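Local coordinates for protein Alp7A (Bacillus subtilis, PDB 5EC0) that binds ADP as a bacterial actin-like protein and probably forms filaments that take part in plasmid segregation, at residues A[144-157]-A[168-180]. Sequence-based numbering, arbitrary orientation.
Sequences QKRMASKFLGTHQV and LTIKVEDAACRIE
Gln144 and Cys177 meet where helix 140-149 lies against the C-terminal end of strand 166-179. The Gln144 chain is extended beyond CG, and its NE2 donates to Cys177 O at 2.8 Å, with the acceptor close to the amide plane. OE1 of the same amide lies against CG1 of Ile179. With an alanine here, Cys177 O would probably lose this donor and a gap would open beside Ile179. Packing is tight next to this bond. With chi1 at -178°, SG of Cys177 swings away from its own N and rests on CG of Met147 at 3.6 Å. CB of Ala148 fits over the strand backbone, 3.9 Å from CA of Ala176.

The chain then turns into strand 153-159, which forms a beta hairpin with strand 166-179 in the actin-like, ParM-related fold. Gly153, His155 and Val157 make antiparallel hydrogen-bonded pairs with Val172, Ile170 and Leu168, in that order. On the buried side, CG1 of Val157 meets CD1 of Ile170 at 3.9 Å, and helix 95-112 covers both. His155 NE2 donates to Phe151 O at 2.6 Å, with the oxygen in the plane of the His155 ring, a bond that sets the turn of the ring.

The face bearing Thr154, Gln156, Thr169 and Lys171 is looser and more exposed. CG2 of Thr154 and CG2 of Thr169 touch at 3.6 Å. Gln156 lies alongside Thr169, and its NE2 donates a long hydrogen bond of 3.3 Å to Thr169 OG1. Lys171 runs on past Thr154 to a salt bridge with Glu119.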
ATOM      1  N   GLN A 144      -9.005  -7.166 -13.486  1.00 27.38           N
ATOM      2  CA  GLN A 144      -7.849  -7.757 -12.792  1.00 24.92           C
ATOM      3  C   GLN A 144      -6.925  -8.478 -13.794  1.00 29.23           C
ATOM      4  O   GLN A 144      -5.703  -8.417 -13.672  1.00 29.39           O
ATOM      5  CB  GLN A 144      -8.295  -8.736 -11.694  1.00 24.47           C
ATOM      6  CG  GLN A 144      -9.196  -8.159 -10.599  1.00 24.04           C
ATOM      7  CD  GLN A 144      -9.807  -9.248  -9.695  1.00 27.64           C
ATOM      8  OE1 GLN A 144     -11.026  -9.386  -9.615  1.00 34.48           O
ATOM      9  NE2 GLN A 144      -8.954 -10.020  -9.014  1.00 23.48           N
ATOM     10  N   LYS A 145      -7.516  -9.158 -14.779  1.00 25.06           N
ATOM     11  CA  LYS A 145      -6.742  -9.791 -15.849  1.00 33.95           C
ATOM     12  C   LYS A 145      -5.939  -8.776 -16.692  1.00 31.74           C
ATOM     13  O   LYS A 145      -4.779  -9.014 -17.014  1.00 29.00           O
ATOM     14  CB  LYS A 145      -7.659 -10.619 -16.774  1.00 34.42           C
ATOM     15  CG  LYS A 145      -7.999 -12.013 -16.239  1.00 43.80           C
ATOM     16  CD  LYS A 145      -8.582 -12.897 -17.328  1.00 51.30           C
ATOM     17  CE  LYS A 145      -9.988 -13.378 -16.987  1.00 56.92           C
ATOM     18  NZ  LYS A 145     -10.604 -14.166 -18.106  1.00 61.40           N
ATOM     19  N   ARG A 146      -6.556  -7.657 -17.058  1.00 27.09           N
ATOM     20  CA  ARG A 146      -5.833  -6.631 -17.797  1.00 33.43           C
ATOM     21  C   ARG A 146      -4.711  -6.041 -16.933  1.00 32.73           C
ATOM     22  O   ARG A 146      -3.619  -5.751 -17.430  1.00 36.47           O
ATOM     23  CB  ARG A 146      -6.782  -5.531 -18.297  1.00 38.32           C
ATOM     24  CG  ARG A 146      -7.735  -5.993 -19.417  1.00 43.95           C
ATOM     25  CD  ARG A 146      -8.501  -4.834 -20.077  1.00 43.04           C
ATOM     26  NE  ARG A 146      -9.571  -4.324 -19.222  1.00 48.66           N
ATOM     27  CZ  ARG A 146     -10.811  -4.810 -19.199  1.00 44.51           C
ATOM     28  NH1 ARG A 146     -11.153  -5.830 -19.986  1.00 36.30           N
ATOM     29  NH2 ARG A 146     -11.706  -4.280 -18.379  1.00 43.53           N
ATOM     30  N   MET A 147      -4.964  -5.875 -15.640  1.00 27.14           N
ATOM     31  CA  MET A 147      -3.917  -5.330 -14.763  1.00 29.75           C
ATOM     32  C   MET A 147      -2.708  -6.264 -14.737  1.00 32.81           C
ATOM     33  O   MET A 147      -1.565  -5.821 -14.909  1.00 34.24           O
ATOM     34  CB  MET A 147      -4.434  -5.106 -13.344  1.00 24.37           C
ATOM     35  CG  MET A 147      -3.403  -4.459 -12.405  1.00 25.43           C
ATOM     36  SD  MET A 147      -2.802  -2.856 -13.004  1.00 32.57           S
ATOM     37  CE  MET A 147      -1.965  -2.266 -11.514  1.00 37.32           C
ATOM     38  N   ALA A 148      -2.975  -7.557 -14.555  1.00 27.74           N
ATOM     39  CA  ALA A 148      -1.926  -8.578 -14.545  1.00 30.83           C
ATOM     40  C   ALA A 148      -1.165  -8.620 -15.871  1.00 32.60           C
ATOM     41  O   ALA A 148       0.052  -8.786 -15.898  1.00 32.02           O
ATOM     42  CB  ALA A 148      -2.526  -9.969 -14.232  1.00 34.03           C
ATOM     43  N   SER A 149      -1.885  -8.479 -16.976  1.00 30.46           N
ATOM     44  CA  SER A 149      -1.260  -8.514 -18.295  1.00 33.20           C
ATOM     45  C   SER A 149      -0.271  -7.380 -18.521  1.00 32.01           C
ATOM     46  O   SER A 149       0.630  -7.483 -19.350  1.00 33.48           O
ATOM     47  CB  SER A 149      -2.337  -8.469 -19.379  1.00 40.24           C
ATOM     48  OG  SER A 149      -3.152  -9.619 -19.294  1.00 45.35           O
ATOM     49  N   LYS A 150      -0.455  -6.292 -17.785  1.00 35.05           N
ATOM     50  CA  LYS A 150       0.405  -5.129 -17.907  1.00 41.34           C
ATOM     51  C   LYS A 150       1.830  -5.466 -17.481  1.00 41.00           C
ATOM     52  O   LYS A 150       2.787  -4.812 -17.884  1.00 49.35           O
ATOM     53  CB  LYS A 150      -0.137  -3.977 -17.061  1.00 45.83           C
ATOM     54  CG  LYS A 150      -0.189  -2.650 -17.775  1.00 50.61           C
ATOM     55  CD  LYS A 150      -0.401  -1.520 -16.789  1.00 60.35           C
ATOM     56  CE  LYS A 150       0.074  -0.189 -17.367  1.00 64.39           C
ATOM     57  NZ  LYS A 150       0.224   0.796 -16.269  1.00 67.46           N
ATOM     58  N   PHE A 151       1.965  -6.495 -16.661  1.00 33.35           N
ATOM     59  CA  PHE A 151       3.252  -6.796 -16.066  1.00 32.65           C
ATOM     60  C   PHE A 151       3.851  -8.086 -16.622  1.00 35.98           C
ATOM     61  O   PHE A 151       5.075  -8.205 -16.701  1.00 38.84           O
ATOM     62  CB  PHE A 151       3.112  -6.833 -14.547  1.00 26.20           C
ATOM     63  CG  PHE A 151       2.715  -5.511 -13.970  1.00 32.03           C
ATOM     64  CD1 PHE A 151       1.371  -5.187 -13.802  1.00 30.14           C
ATOM     65  CD2 PHE A 151       3.681  -4.560 -13.656  1.00 29.50           C
ATOM     66  CE1 PHE A 151       0.998  -3.958 -13.301  1.00 25.36           C
ATOM     67  CE2 PHE A 151       3.320  -3.324 -13.167  1.00 28.25           C
ATOM     68  CZ  PHE A 151       1.971  -3.017 -12.986  1.00 29.39           C
ATOM     69  N   LEU A 152       2.988  -9.022 -17.029  1.00 33.61           N
ATOM     70  CA  LEU A 152       3.416 -10.255 -17.702  1.00 29.35           C
ATOM     71  C   LEU A 152       4.343  -9.983 -18.899  1.00 38.47           C
ATOM     72  O   LEU A 152       4.152  -9.017 -19.650  1.00 32.27           O
ATOM     73  CB  LEU A 152       2.190 -11.055 -18.182  1.00 27.83           C
ATOM     74  CG  LEU A 152       2.404 -12.525 -18.541  1.00 31.73           C
ATOM     75  CD1 LEU A 152       2.931 -13.271 -17.319  1.00 30.39           C
ATOM     76  CD2 LEU A 152       1.113 -13.184 -19.051  1.00 31.84           C
ATOM     77  N   GLY A 153       5.343 -10.841 -19.079  1.00 37.23           N
ATOM     78  CA  GLY A 153       6.231 -10.732 -20.227  1.00 29.56           C
ATOM     79  C   GLY A 153       7.535  -9.981 -19.982  1.00 37.05           C
ATOM     80  O   GLY A 153       7.978  -9.786 -18.834  1.00 32.73           O
ATOM     81  N   THR A 154       8.130  -9.543 -21.087  1.00 33.55           N
ATOM     82  CA  THR A 154       9.465  -8.973 -21.121  1.00 36.41           C
ATOM     83  C   THR A 154       9.442  -7.444 -21.201  1.00 37.37           C
ATOM     84  O   THR A 154       8.763  -6.869 -22.050  1.00 37.17           O
ATOM     85  CB  THR A 154      10.240  -9.523 -22.325  1.00 36.79           C
ATOM     86  OG1 THR A 154      10.250 -10.953 -22.263  1.00 34.41           O
ATOM     87  CG2 THR A 154      11.680  -8.982 -22.346  1.00 40.78           C
ATOM     88  N   HIS A 155      10.180  -6.800 -20.312  1.00 33.83           N
ATOM     89  CA  HIS A 155      10.284  -5.345 -20.308  1.00 38.40           C
ATOM     90  C   HIS A 155      11.727  -4.913 -20.208  1.00 36.42           C
ATOM     91  O   HIS A 155      12.571  -5.657 -19.714  1.00 40.46           O
ATOM     92  CB  HIS A 155       9.504  -4.749 -19.142  1.00 29.79           C
ATOM     93  CG  HIS A 155       8.185  -5.418 -18.904  1.00 37.30           C
ATOM     94  ND1 HIS A 155       7.083  -5.184 -19.695  1.00 43.05           N
ATOM     95  CD2 HIS A 155       7.798  -6.304 -17.962  1.00 36.43           C
ATOM     96  CE1 HIS A 155       6.068  -5.907 -19.250  1.00 44.22           C
ATOM     97  NE2 HIS A 155       6.476  -6.591 -18.195  1.00 40.54           N
ATOM     98  N   GLN A 156      12.015  -3.700 -20.656  1.00 35.75           N
ATOM     99  CA  GLN A 156      13.331  -3.138 -20.395  1.00 38.19           C
ATOM    100  C   GLN A 156      13.256  -1.802 -19.703  1.00 38.08           C
ATOM    101  O   GLN A 156      12.328  -1.021 -19.921  1.00 37.50           O
ATOM    102  CB  GLN A 156      14.116  -2.989 -21.682  1.00 43.87           C
ATOM    103  CG  GLN A 156      14.341  -4.286 -22.384  1.00 47.90           C
ATOM    104  CD  GLN A 156      15.236  -4.107 -23.567  1.00 58.48           C
ATOM    105  OE1 GLN A 156      14.824  -3.558 -24.590  1.00 64.04           O
ATOM    106  NE2 GLN A 156      16.484  -4.540 -23.432  1.00 62.17           N
ATOM    107  N   VAL A 157      14.248  -1.541 -18.865  1.00 36.17           N
ATOM    108  CA  VAL A 157      14.388  -0.231 -18.269  1.00 32.32           C
ATOM    109  C   VAL A 157      15.873   0.122 -18.174  1.00 42.09           C
ATOM    110  O   VAL A 157      16.714  -0.757 -17.937  1.00 42.57           O
ATOM    111  CB  VAL A 157      13.705  -0.171 -16.881  1.00 30.69           C
ATOM    112  CG1 VAL A 157      14.286  -1.223 -15.941  1.00 30.26           C
ATOM    113  CG2 VAL A 157      13.810   1.242 -16.278  1.00 32.52           C
ATOM    114  N   LEU A 168      18.281  -2.887 -18.094  1.00 36.42           N
ATOM    115  CA  LEU A 168      17.908  -4.135 -17.468  1.00 34.78           C
ATOM    116  C   LEU A 168      16.738  -4.746 -18.226  1.00 38.10           C
ATOM    117  O   LEU A 168      15.712  -4.079 -18.444  1.00 34.42           O
ATOM    118  CB  LEU A 168      17.546  -3.885 -16.001  1.00 33.35           C
ATOM    119  CG  LEU A 168      17.481  -4.994 -14.958  1.00 42.06           C
ATOM    120  CD1 LEU A 168      18.865  -5.478 -14.596  1.00 38.49           C
ATOM    121  CD2 LEU A 168      16.775  -4.456 -13.722  1.00 42.69           C
ATOM    122  N   THR A 169      16.889  -5.997 -18.653  1.00 36.07           N
ATOM    123  CA  THR A 169      15.732  -6.741 -19.163  1.00 39.09           C
ATOM    124  C   THR A 169      15.052  -7.474 -18.010  1.00 36.36           C
ATOM    125  O   THR A 169      15.703  -8.204 -17.259  1.00 38.70           O
ATOM    126  CB  THR A 169      16.125  -7.739 -20.259  1.00 37.64           C
ATOM    127  OG1 THR A 169      16.778  -7.039 -21.315  1.00 39.53           O
ATOM    128  CG2 THR A 169      14.907  -8.435 -20.833  1.00 37.17           C
ATOM    129  N   ILE A 170      13.745  -7.262 -17.870  1.00 31.67           N
ATOM    130  CA  ILE A 170      12.951  -7.875 -16.804  1.00 31.29           C
ATOM    131  C   ILE A 170      11.869  -8.781 -17.402  1.00 34.36           C
ATOM    132  O   ILE A 170      10.995  -8.310 -18.138  1.00 33.09           O
ATOM    133  CB  ILE A 170      12.287  -6.795 -15.891  1.00 28.05           C
ATOM    134  CG1 ILE A 170      13.358  -5.950 -15.198  1.00 30.89           C
ATOM    135  CG2 ILE A 170      11.370  -7.419 -14.867  1.00 26.67           C
ATOM    136  CD1 ILE A 170      12.840  -4.596 -14.712  1.00 29.75           C
ATOM    137  N   LYS A 171      11.936 -10.073 -17.077  1.00 34.65           N
ATOM    138  CA  LYS A 171      10.999 -11.065 -17.605  1.00 35.46           C
ATOM    139  C   LYS A 171      10.084 -11.608 -16.529  1.00 32.69           C
ATOM    140  O   LYS A 171      10.529 -12.279 -15.593  1.00 35.67           O
ATOM    141  CB  LYS A 171      11.741 -12.223 -18.274  1.00 32.50           C
ATOM    142  CG  LYS A 171      12.413 -11.825 -19.595  1.00 41.08           C
ATOM    143  CD  LYS A 171      13.440 -12.858 -20.026  1.00 43.78           C
ATOM    144  CE  LYS A 171      13.999 -12.537 -21.395  1.00 49.60           C
ATOM    145  NZ  LYS A 171      15.160 -13.410 -21.725  1.00 48.58           N
ATOM    146  N   VAL A 172       8.800 -11.309 -16.669  1.00 30.48           N
ATOM    147  CA  VAL A 172       7.802 -11.768 -15.705  1.00 30.08           C
ATOM    148  C   VAL A 172       7.103 -12.986 -16.275  1.00 34.80           C
ATOM    149  O   VAL A 172       6.360 -12.877 -17.253  1.00 31.30           O
ATOM    150  CB  VAL A 172       6.783 -10.667 -15.387  1.00 26.39           C
ATOM    151  CG1 VAL A 172       5.625 -11.231 -14.533  1.00 33.80           C
ATOM    152  CG2 VAL A 172       7.488  -9.487 -14.698  1.00 29.49           C
ATOM    153  N   GLU A 173       7.377 -14.143 -15.677  1.00 30.66           N
ATOM    154  CA  GLU A 173       6.900 -15.422 -16.190  1.00 31.82           C
ATOM    155  C   GLU A 173       5.402 -15.609 -15.976  1.00 36.09           C
ATOM    156  O   GLU A 173       4.691 -16.057 -16.870  1.00 35.49           O
ATOM    157  CB  GLU A 173       7.660 -16.575 -15.530  1.00 35.23           C
ATOM    158  CG  GLU A 173       9.187 -16.473 -15.652  1.00 43.90           C
ATOM    159  CD  GLU A 173       9.902 -17.729 -15.175  1.00 51.03           C
ATOM    160  OE1 GLU A 173       9.240 -18.618 -14.584  1.00 54.32           O
ATOM    161  OE2 GLU A 173      11.125 -17.834 -15.402  1.00 55.05           O
ATOM    162  N   ASP A 174       4.934 -15.271 -14.780  1.00 35.44           N
ATOM    163  CA  ASP A 174       3.532 -15.427 -14.425  1.00 35.83           C
ATOM    164  C   ASP A 174       3.083 -14.243 -13.578  1.00 37.29           C
ATOM    165  O   ASP A 174       3.838 -13.760 -12.740  1.00 28.63           O
ATOM    166  CB  ASP A 174       3.320 -16.739 -13.672  1.00 42.93           C
ATOM    167  CG  ASP A 174       1.871 -17.131 -13.585  1.00 54.94           C
ATOM    168  OD1 ASP A 174       1.067 -16.604 -14.389  1.00 63.06           O
ATOM    169  OD2 ASP A 174       1.539 -17.971 -12.720  1.00 56.99           O
ATOM    170  N   ALA A 175       1.852 -13.782 -13.784  1.00 40.15           N
ATOM    171  CA  ALA A 175       1.365 -12.617 -13.058  1.00 32.39           C
ATOM    172  C   ALA A 175      -0.109 -12.764 -12.660  1.00 30.70           C
ATOM    173  O   ALA A 175      -0.875 -13.406 -13.358  1.00 32.48           O
ATOM    174  CB  ALA A 175       1.570 -11.354 -13.898  1.00 30.03           C
ATOM    175  N   ALA A 176      -0.491 -12.184 -11.524  1.00 32.06           N
ATOM    176  CA  ALA A 176      -1.887 -12.194 -11.096  1.00 31.60           C
ATOM    177  C   ALA A 176      -2.245 -10.890 -10.369  1.00 27.92           C
ATOM    178  O   ALA A 176      -1.383 -10.202  -9.813  1.00 31.27           O
ATOM    179  CB  ALA A 176      -2.178 -13.411 -10.209  1.00 19.87           C
ATOM    180  N   CYS A 177      -3.526 -10.550 -10.395  1.00 24.19           N
ATOM    181  CA  CYS A 177      -4.009  -9.327  -9.761  1.00 24.22           C
ATOM    182  C   CYS A 177      -5.198  -9.653  -8.852  1.00 31.85           C
ATOM    183  O   CYS A 177      -6.189 -10.205  -9.320  1.00 26.97           O
ATOM    184  CB  CYS A 177      -4.408  -8.301 -10.806  1.00 19.15           C
ATOM    185  SG  CYS A 177      -4.962  -6.767 -10.076  1.00 24.92           S
ATOM    186  N   ARG A 178      -5.072  -9.331  -7.562  1.00 27.30           N
ATOM    187  CA  ARG A 178      -6.106  -9.606  -6.570  1.00 24.10           C
ATOM    188  C   ARG A 178      -6.941  -8.352  -6.296  1.00 24.56           C
ATOM    189  O   ARG A 178      -6.798  -7.350  -6.982  1.00 24.75           O
ATOM    190  CB  ARG A 178      -5.477 -10.109  -5.264  1.00 26.89           C
ATOM    191  CG  ARG A 178      -4.498 -11.250  -5.439  1.00 24.59           C
ATOM    192  CD  ARG A 178      -5.089 -12.470  -6.190  1.00 21.42           C
ATOM    193  NE  ARG A 178      -4.037 -13.473  -6.318  1.00 27.79           N
ATOM    194  CZ  ARG A 178      -4.228 -14.768  -6.532  1.00 30.85           C
ATOM    195  NH1 ARG A 178      -5.451 -15.252  -6.667  1.00 29.48           N
ATOM    196  NH2 ARG A 178      -3.182 -15.579  -6.613  1.00 27.15           N
ATOM    197  N   ILE A 179      -7.813  -8.417  -5.299  1.00 24.99           N
ATOM    198  CA  ILE A 179      -8.647  -7.275  -4.929  1.00 24.49           C
ATOM    199  C   ILE A 179      -8.151  -6.676  -3.629  1.00 27.69           C
ATOM    200  O   ILE A 179      -8.156  -7.366  -2.592  1.00 28.60           O
ATOM    201  CB  ILE A 179     -10.147  -7.671  -4.751  1.00 25.28           C
ATOM    202  CG1 ILE A 179     -10.672  -8.369  -6.001  1.00 27.75           C
ATOM    203  CG2 ILE A 179     -11.006  -6.433  -4.439  1.00 24.71           C
ATOM    204  CD1 ILE A 179     -11.948  -9.180  -5.753  1.00 27.68           C
ATOM    205  N   GLU A 180      -7.719  -5.416  -3.680  1.00 25.13           N
ATOM    206  CA  GLU A 180      -7.351  -4.671  -2.466  1.00 30.05           C
ATOM    207  C   GLU A 180      -8.430  -4.769  -1.385  1.00 26.01           C
ATOM    208  O   GLU A 180      -9.621  -4.871  -1.700  1.00 30.56           O
ATOM    209  CB  GLU A 180      -7.100  -3.188  -2.774  1.00 28.01           C
ATOM    210  CG  GLU A 180      -5.663  -2.840  -3.051  1.00 40.11           C
ATOM    211  CD  GLU A 180      -5.454  -1.354  -3.317  1.00 38.08           C
ATOM    212  OE1 GLU A 180      -5.910  -0.521  -2.508  1.00 36.18           O
ATOM    213  OE2 GLU A 180      -4.836  -1.028  -4.349  1.00 45.36           O
TER